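Local coordinates for cysteine desulfurase (Stenotrophomonas maltophilia, PDB 6WCI), which probably removes sulfur from L-cysteine and passes it to a sulfur carrier, leaving L-alanine, with pyridoxal 5'-phosphate as cofactor, at residues 101-106 with 255-260; 228-233 with 238-243. All coordinates share one frame; numbering follows the deposited sequence.

Contact 1: 101-106 with 255-260; sequences LNVRPS and ALWARR
Val-103 lies against the five-membered ring of Trp-257. Its CB is 3.4 Å from Trp-257 CD1. From there the valine forks. CG1 goes over the ring face, 3.7 Å from the centroid of the five-membered ring and 26° off its normal, a CH-pi contact. CG2 stays near the rim, 3.6 Å from CD1 of Trp-257. The torsion (chi1 -55°) sets CG1 opposite the carbonyl carbon of Val-103, which directs this methyl over the indole. The other face of the indole is met near its rim by the backbone N of Arg-259.

Water 1 sits in the ring plane. It accepts a hydrogen bond from Trp-257 NE1 at 3.0 Å and another from the backbone N of Arg-104 at 3.1 Å, so the indole N-H is satisfied by a bridge to the loop. Further along, the guanidinium of Arg-260 turns its edge to the carbonyl of Ser-106, with NH1 2.9 Å from O. Its NH2 bonds to Ala-289 O.

This is the surface loop between helix 81-101 and strand 108-111, the outermost strand of its sheet within this chain, with Asn-102 ending the helix in a Schellman motif. The loop packs on strand 254-258, while Val-232 of helix 232-235 touches both Val-103 and Trp-257.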
ATOM      1  N   LEU B 101     -17.630 -10.021   4.294  1.00 35.25           N
ATOM      2  CA  LEU B 101     -17.181 -11.333   3.844  1.00 40.07           C
ATOM      3  C   LEU B 101     -17.679 -12.469   4.724  1.00 39.25           C
ATOM      4  O   LEU B 101     -17.437 -13.633   4.395  1.00 44.04           O
ATOM      5  CB  LEU B 101     -15.652 -11.366   3.794  1.00 37.99           C
ATOM      6  CG  LEU B 101     -15.008 -10.171   3.099  1.00 34.85           C
ATOM      7  CD1 LEU B 101     -13.530 -10.120   3.438  1.00 33.05           C
ATOM      8  CD2 LEU B 101     -15.222 -10.270   1.604  1.00 37.92           C
ATOM      9  N   ASN B 102     -18.362 -12.152   5.827  1.00 38.20           N
ATOM     10  CA  ASN B 102     -18.827 -13.130   6.819  1.00 39.67           C
ATOM     11  C   ASN B 102     -17.662 -13.934   7.405  1.00 39.28           C
ATOM     12  O   ASN B 102     -17.719 -15.161   7.512  1.00 39.56           O
ATOM     13  CB  ASN B 102     -19.895 -14.062   6.241  1.00 43.60           C
ATOM     14  CG  ASN B 102     -20.678 -14.782   7.323  1.00 47.81           C
ATOM     15  OD1 ASN B 102     -20.991 -14.204   8.361  1.00 50.85           O
ATOM     16  ND2 ASN B 102     -20.985 -16.052   7.092  1.00 48.46           N
ATOM     17  N   VAL B 103     -16.600 -13.226   7.795  1.00 37.29           N
ATOM     18  CA  VAL B 103     -15.431 -13.832   8.425  1.00 38.03           C
ATOM     19  C   VAL B 103     -15.115 -13.075   9.708  1.00 43.26           C
ATOM     20  O   VAL B 103     -15.618 -11.980   9.955  1.00 39.26           O
ATOM     21  CB  VAL B 103     -14.192 -13.841   7.508  1.00 35.16           C
ATOM     22  CG1 VAL B 103     -14.502 -14.520   6.186  1.00 41.22           C
ATOM     23  CG2 VAL B 103     -13.667 -12.420   7.304  1.00 28.67           C
ATOM     24  N   ARG B 104     -14.253 -13.670  10.521  1.00 47.49           N
ATOM     25  CA  ARG B 104     -13.853 -12.936  11.714  1.00 43.80           C
ATOM     26  C   ARG B 104     -12.766 -11.927  11.359  1.00 43.39           C
ATOM     27  O   ARG B 104     -11.891 -12.216  10.534  1.00 41.09           O
ATOM     28  CB  ARG B 104     -13.362 -13.886  12.806  1.00 43.68           C
ATOM     29  CG  ARG B 104     -14.420 -14.885  13.244  1.00 50.33           C
ATOM     30  CD  ARG B 104     -13.981 -15.674  14.454  1.00 56.86           C
ATOM     31  NE  ARG B 104     -13.580 -14.801  15.553  1.00 63.02           N
ATOM     32  CZ  ARG B 104     -13.429 -15.208  16.812  1.00 64.83           C
ATOM     33  NH1 ARG B 104     -13.058 -14.342  17.752  1.00 62.53           N
ATOM     34  NH2 ARG B 104     -13.658 -16.476  17.134  1.00 60.98           N
ATOM     35  N   PRO B 105     -12.820 -10.724  11.938  1.00 42.41           N
ATOM     36  CA  PRO B 105     -11.804  -9.717  11.601  1.00 37.46           C
ATOM     37  C   PRO B 105     -10.408 -10.122  12.036  1.00 33.98           C
ATOM     38  O   PRO B 105      -9.425  -9.699  11.414  1.00 36.09           O
ATOM     39  CB  PRO B 105     -12.303  -8.463  12.329  1.00 35.17           C
ATOM     40  CG  PRO B 105     -13.208  -8.965  13.406  1.00 38.26           C
ATOM     41  CD  PRO B 105     -13.817 -10.228  12.901  1.00 37.94           C
ATOM     42  N   SER B 106     -10.293 -10.954  13.072  1.00 36.16           N
ATOM     43  CA  SER B 106      -8.993 -11.444  13.519  1.00 40.64           C
ATOM     44  C   SER B 106      -8.281 -12.273  12.456  1.00 39.13           C
ATOM     45  O   SER B 106      -7.054 -12.415  12.513  1.00 35.44           O
ATOM     46  CB  SER B 106      -9.171 -12.274  14.793  1.00 47.51           C
ATOM     47  OG  SER B 106      -8.018 -12.215  15.607  1.00 59.87           O
ATOM     48  N   ALA B 255      -7.478  -7.147   0.884  1.00 32.67           N
ATOM     49  CA  ALA B 255      -7.376  -7.959   2.088  1.00 34.69           C
ATOM     50  C   ALA B 255      -7.093  -9.405   1.730  1.00 33.57           C
ATOM     51  O   ALA B 255      -7.421  -9.873   0.633  1.00 25.70           O
ATOM     52  CB  ALA B 255      -8.646  -7.858   2.939  1.00 36.90           C
ATOM     53  N   LEU B 256      -6.484 -10.112   2.684  1.00 27.24           N
ATOM     54  CA  LEU B 256      -6.321 -11.563   2.612  1.00 30.90           C
ATOM     55  C   LEU B 256      -7.032 -12.190   3.804  1.00 30.87           C
ATOM     56  O   LEU B 256      -6.703 -11.883   4.952  1.00 32.77           O
ATOM     57  CB  LEU B 256      -4.838 -11.957   2.614  1.00 29.13           C
ATOM     58  CG  LEU B 256      -4.545 -13.456   2.672  1.00 30.70           C
ATOM     59  CD1 LEU B 256      -4.888 -14.129   1.335  1.00 28.44           C
ATOM     60  CD2 LEU B 256      -3.088 -13.780   3.104  1.00 28.67           C
ATOM     61  N   TRP B 257      -8.015 -13.039   3.537  1.00 27.75           N
ATOM     62  CA  TRP B 257      -8.595 -13.904   4.552  1.00 30.48           C
ATOM     63  C   TRP B 257      -7.903 -15.260   4.506  1.00 35.86           C
ATOM     64  O   TRP B 257      -7.524 -15.742   3.437  1.00 36.76           O
ATOM     65  CB  TRP B 257     -10.107 -14.109   4.351  1.00 30.51           C
ATOM     66  CG  TRP B 257     -10.648 -15.110   5.355  1.00 41.91           C
ATOM     67  CD1 TRP B 257     -11.096 -14.838   6.616  1.00 40.97           C
ATOM     68  CD2 TRP B 257     -10.722 -16.541   5.203  1.00 40.47           C
ATOM     69  NE1 TRP B 257     -11.469 -16.003   7.252  1.00 40.87           N
ATOM     70  CE2 TRP B 257     -11.253 -17.060   6.404  1.00 37.93           C
ATOM     71  CE3 TRP B 257     -10.390 -17.432   4.172  1.00 39.15           C
ATOM     72  CZ2 TRP B 257     -11.458 -18.428   6.602  1.00 44.43           C
ATOM     73  CZ3 TRP B 257     -10.605 -18.786   4.364  1.00 43.48           C
ATOM     74  CH2 TRP B 257     -11.135 -19.273   5.571  1.00 42.75           C
ATOM     75  N   ALA B 258      -7.753 -15.880   5.675  1.00 39.61           N
ATOM     76  CA  ALA B 258      -7.148 -17.203   5.749  1.00 42.37           C
ATOM     77  C   ALA B 258      -7.704 -17.940   6.953  1.00 45.09           C
ATOM     78  O   ALA B 258      -8.118 -17.324   7.938  1.00 41.56           O
ATOM     79  CB  ALA B 258      -5.615 -17.127   5.853  1.00 39.94           C
ATOM     80  N   ARG B 259      -7.699 -19.269   6.871  1.00 35.43           N
ATOM     81  CA  ARG B 259      -7.970 -20.067   8.054  1.00 37.11           C
ATOM     82  C   ARG B 259      -6.979 -19.709   9.156  1.00 35.93           C
ATOM     83  O   ARG B 259      -5.809 -19.422   8.888  1.00 37.77           O
ATOM     84  CB  ARG B 259      -7.884 -21.553   7.718  1.00 40.49           C
ATOM     85  CG  ARG B 259      -8.802 -21.941   6.568  1.00 48.29           C
ATOM     86  CD  ARG B 259      -8.554 -23.358   6.164  1.00 52.72           C
ATOM     87  NE  ARG B 259      -8.647 -24.251   7.309  1.00 53.16           N
ATOM     88  CZ  ARG B 259      -9.765 -24.864   7.679  1.00 62.82           C
ATOM     89  NH1 ARG B 259     -10.886 -24.666   6.992  1.00 53.84           N
ATOM     90  NH2 ARG B 259      -9.765 -25.676   8.732  1.00 69.03           N
ATOM     91  N   ARG B 260      -7.465 -19.713  10.402  1.00 42.16           N
ATOM     92  CA  ARG B 260      -6.633 -19.301  11.531  1.00 42.49           C
ATOM     93  C   ARG B 260      -5.398 -20.184  11.670  1.00 44.56           C
ATOM     94  O   ARG B 260      -4.312 -19.695  12.013  1.00 39.12           O
ATOM     95  CB  ARG B 260      -7.447 -19.337  12.827  1.00 45.52           C
ATOM     96  CG  ARG B 260      -6.673 -18.837  14.053  1.00 46.32           C
ATOM     97  CD  ARG B 260      -6.552 -17.338  13.966  1.00 51.31           C
ATOM     98  NE  ARG B 260      -5.582 -16.757  14.885  1.00 54.88           N
ATOM     99  CZ  ARG B 260      -5.300 -15.461  14.906  1.00 50.19           C
ATOM    100  NH1 ARG B 260      -5.925 -14.644  14.059  1.00 44.71           N
ATOM    101  NH2 ARG B 260      -4.402 -14.984  15.755  1.00 47.50           N
TER
HETATM  102  O   HOH W   1     -12.678 -16.288   9.935  1.00 39.42           O

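Contact 2: 228-233 with 238-243; sequences RKVDVA and DFYAIT
The hydroxyl of Tyr-240 is hydrogen-bonded to His-192 ND1 and lies against Val-230, whose CG1 is 3.4 Å from OH. The contact belongs to a beta-alpha-beta unit: strand 216-220, the short helix 232-235 and strand 239-243, which runs parallel to the first strand in the seven-stranded sheet.

Val-230 and Tyr-240 reach for each other from opposite directions. Val-230 CG1 is also 3.8 Å from Tyr-240 CZ, and Val-230 CG2 is 3.8 Å from Tyr-240 OH. The phenol end is therefore held by a polar partner and lined by two methyls. All three touching residues are buried.

Val-232 covers the root and one face of the ring. With chi1 at 172°, its CG1 lies opposite its own backbone N and comes within 3.7 Å of Tyr-240 CB. Just before it, Asp-231 is the N-cap of the helix. Its OD1 takes a hydrogen bond from Ala-234 N and a second from Asn-102 ND2. At the far end of the strand, Thr-243 OG1 bonds to a phosphate oxygen of the cofactor-modified lysine at position 246. Over the tyrosine face, Val-232 CG2 makes a CH-pi contact, 4.0 Å from the ring centroid and 18° off the normal.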
ATOM      1  N   ARG B 228     -21.287  -9.883  -6.331  1.00 55.45           N
ATOM      2  CA  ARG B 228     -22.183 -10.862  -5.738  1.00 54.93           C
ATOM      3  C   ARG B 228     -21.898 -10.963  -4.249  1.00 56.00           C
ATOM      4  O   ARG B 228     -20.834 -10.557  -3.771  1.00 59.62           O
ATOM      5  CB  ARG B 228     -22.017 -12.233  -6.387  1.00 50.74           C
ATOM      6  CG  ARG B 228     -20.658 -12.838  -6.096  1.00 49.92           C
ATOM      7  CD  ARG B 228     -20.321 -13.940  -7.079  1.00 52.61           C
ATOM      8  NE  ARG B 228     -21.152 -15.119  -6.878  1.00 59.32           N
ATOM      9  CZ  ARG B 228     -22.164 -15.472  -7.661  1.00 62.04           C
ATOM     10  NH1 ARG B 228     -22.489 -14.732  -8.715  1.00 63.58           N
ATOM     11  NH2 ARG B 228     -22.850 -16.570  -7.387  1.00 63.65           N
ATOM     12  N   LYS B 229     -22.863 -11.516  -3.519  1.00 55.15           N
ATOM     13  CA  LYS B 229     -22.642 -11.791  -2.108  1.00 58.86           C
ATOM     14  C   LYS B 229     -21.699 -12.968  -1.977  1.00 51.08           C
ATOM     15  O   LYS B 229     -21.937 -14.032  -2.554  1.00 50.08           O
ATOM     16  CB  LYS B 229     -23.946 -12.078  -1.371  1.00 62.21           C
ATOM     17  CG  LYS B 229     -23.689 -12.274   0.124  1.00 64.03           C
ATOM     18  CD  LYS B 229     -24.931 -12.165   0.985  1.00 68.85           C
ATOM     19  CE  LYS B 229     -24.568 -12.201   2.467  1.00 75.09           C
ATOM     20  NZ  LYS B 229     -23.765 -13.409   2.845  1.00 75.68           N
ATOM     21  N   VAL B 230     -20.617 -12.776  -1.236  1.00 46.35           N
ATOM     22  CA  VAL B 230     -19.678 -13.849  -0.957  1.00 48.97           C
ATOM     23  C   VAL B 230     -19.652 -14.064   0.547  1.00 51.10           C
ATOM     24  O   VAL B 230     -19.325 -13.145   1.312  1.00 52.91           O
ATOM     25  CB  VAL B 230     -18.272 -13.560  -1.506  1.00 44.99           C
ATOM     26  CG1 VAL B 230     -17.375 -14.770  -1.282  1.00 38.17           C
ATOM     27  CG2 VAL B 230     -18.337 -13.230  -2.990  1.00 41.24           C
ATOM     28  N   ASP B 231     -20.048 -15.263   0.963  1.00 48.54           N
ATOM     29  CA  ASP B 231     -19.806 -15.783   2.305  1.00 47.14           C
ATOM     30  C   ASP B 231     -18.488 -16.537   2.222  1.00 42.88           C
ATOM     31  O   ASP B 231     -18.447 -17.717   1.863  1.00 40.25           O
ATOM     32  CB  ASP B 231     -20.966 -16.673   2.740  1.00 48.19           C
ATOM     33  CG  ASP B 231     -20.760 -17.299   4.111  1.00 50.28           C
ATOM     34  OD1 ASP B 231     -19.632 -17.263   4.644  1.00 50.25           O
ATOM     35  OD2 ASP B 231     -21.745 -17.840   4.661  1.00 51.54           O
ATOM     36  N   VAL B 232     -17.388 -15.848   2.550  1.00 39.34           N
ATOM     37  CA  VAL B 232     -16.069 -16.449   2.362  1.00 35.67           C
ATOM     38  C   VAL B 232     -15.928 -17.714   3.207  1.00 41.77           C
ATOM     39  O   VAL B 232     -15.340 -18.708   2.767  1.00 43.22           O
ATOM     40  CB  VAL B 232     -14.951 -15.434   2.676  1.00 34.49           C
ATOM     41  CG1 VAL B 232     -13.604 -16.119   2.669  1.00 33.41           C
ATOM     42  CG2 VAL B 232     -14.956 -14.295   1.669  1.00 34.38           C
ATOM     43  N   ALA B 233     -16.464 -17.696   4.431  1.00 46.67           N
ATOM     44  CA  ALA B 233     -16.270 -18.827   5.334  1.00 42.40           C
ATOM     45  C   ALA B 233     -16.958 -20.075   4.808  1.00 43.83           C
ATOM     46  O   ALA B 233     -16.437 -21.185   4.959  1.00 44.03           O
ATOM     47  CB  ALA B 233     -16.781 -18.491   6.732  1.00 43.07           C
ATOM     48  N   ASP B 238      -8.745 -22.245   1.817  1.00 31.21           N
ATOM     49  CA  ASP B 238      -7.693 -21.927   2.783  1.00 37.68           C
ATOM     50  C   ASP B 238      -7.307 -20.447   2.801  1.00 37.12           C
ATOM     51  O   ASP B 238      -6.856 -19.946   3.841  1.00 30.09           O
ATOM     52  CB  ASP B 238      -6.444 -22.761   2.495  1.00 37.42           C
ATOM     53  CG  ASP B 238      -6.712 -24.245   2.595  1.00 40.57           C
ATOM     54  OD1 ASP B 238      -6.809 -24.747   3.736  1.00 40.96           O
ATOM     55  OD2 ASP B 238      -6.871 -24.891   1.528  1.00 33.20           O
ATOM     56  N   PHE B 239      -7.445 -19.753   1.674  1.00 31.02           N
ATOM     57  CA  PHE B 239      -7.037 -18.359   1.518  1.00 28.37           C
ATOM     58  C   PHE B 239      -7.947 -17.706   0.490  1.00 29.06           C
ATOM     59  O   PHE B 239      -8.166 -18.285  -0.567  1.00 29.76           O
ATOM     60  CB  PHE B 239      -5.605 -18.219   0.995  1.00 27.60           C
ATOM     61  CG  PHE B 239      -4.552 -18.820   1.880  1.00 38.23           C
ATOM     62  CD1 PHE B 239      -3.969 -18.071   2.896  1.00 35.14           C
ATOM     63  CD2 PHE B 239      -4.105 -20.106   1.661  1.00 32.99           C
ATOM     64  CE1 PHE B 239      -2.977 -18.624   3.702  1.00 33.26           C
ATOM     65  CE2 PHE B 239      -3.116 -20.663   2.454  1.00 35.88           C
ATOM     66  CZ  PHE B 239      -2.550 -19.918   3.480  1.00 34.43           C
ATOM     67  N   TYR B 240      -8.390 -16.470   0.763  1.00 28.98           N
ATOM     68  CA  TYR B 240      -9.262 -15.722  -0.140  1.00 29.80           C
ATOM     69  C   TYR B 240      -8.802 -14.268  -0.193  1.00 29.30           C
ATOM     70  O   TYR B 240      -8.655 -13.626   0.852  1.00 30.08           O
ATOM     71  CB  TYR B 240     -10.720 -15.821   0.326  1.00 35.21           C
ATOM     72  CG  TYR B 240     -11.772 -15.367  -0.673  1.00 37.75           C
ATOM     73  CD1 TYR B 240     -12.105 -14.028  -0.806  1.00 32.34           C
ATOM     74  CD2 TYR B 240     -12.450 -16.291  -1.458  1.00 37.71           C
ATOM     75  CE1 TYR B 240     -13.096 -13.619  -1.718  1.00 33.69           C
ATOM     76  CE2 TYR B 240     -13.429 -15.897  -2.359  1.00 41.88           C
ATOM     77  CZ  TYR B 240     -13.745 -14.567  -2.490  1.00 34.71           C
ATOM     78  OH  TYR B 240     -14.723 -14.197  -3.398  1.00 42.47           O
ATOM     79  N   ALA B 241      -8.555 -13.762  -1.403  1.00 31.90           N
ATOM     80  CA  ALA B 241      -7.966 -12.443  -1.627  1.00 33.13           C
ATOM     81  C   ALA B 241      -8.945 -11.513  -2.345  1.00 36.97           C
ATOM     82  O   ALA B 241      -9.565 -11.904  -3.335  1.00 33.59           O
ATOM     83  CB  ALA B 241      -6.687 -12.571  -2.457  1.00 31.91           C
ATOM     84  N   ILE B 242      -9.056 -10.266  -1.875  1.00 35.29           N
ATOM     85  CA  ILE B 242      -9.906  -9.264  -2.512  1.00 40.84           C
ATOM     86  C   ILE B 242      -9.115  -7.975  -2.679  1.00 42.92           C
ATOM     87  O   ILE B 242      -8.052  -7.790  -2.085  1.00 34.75           O
ATOM     88  CB  ILE B 242     -11.203  -8.989  -1.720  1.00 37.86           C
ATOM     89  CG1 ILE B 242     -10.863  -8.464  -0.329  1.00 39.96           C
ATOM     90  CG2 ILE B 242     -12.060 -10.246  -1.636  1.00 36.43           C
ATOM     91  CD1 ILE B 242     -12.047  -7.902   0.441  1.00 32.66           C
ATOM     92  N   THR B 243      -9.642  -7.072  -3.507  1.00 42.39           N
ATOM     93  CA  THR B 243      -8.962  -5.806  -3.727  1.00 36.95           C
ATOM     94  C   THR B 243      -9.955  -4.651  -3.653  1.00 39.81           C
ATOM     95  O   THR B 243     -11.077  -4.731  -4.159  1.00 35.64           O
ATOM     96  CB  THR B 243      -8.160  -5.823  -5.050  1.00 37.84           C
ATOM     97  OG1 THR B 243      -7.200  -4.756  -5.042  1.00 41.19           O
ATOM     98  CG2 THR B 243      -9.055  -5.705  -6.269  1.00 43.75           C
TER

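In the fold
Contact 1 is at the surface and contact 2 is buried; their centres are about 8 Å apart. Along the chain, contact 2 is nested within the loop closed by contact 1. Both use the same sheet, because strands 239-243 and 254-258 are antiparallel neighbours in it, joined by a probable bond from Trp-257 N to Tyr-240 O. A second probable backbone bond, Leu-101 O to Val-232 N, ties the end of helix 81-101 to helix 232-235. In each contact a valine methyl covers an aromatic face. The polar groups differ with place: a water serves the indole in contact 1, while a histidine serves the phenol in contact 2.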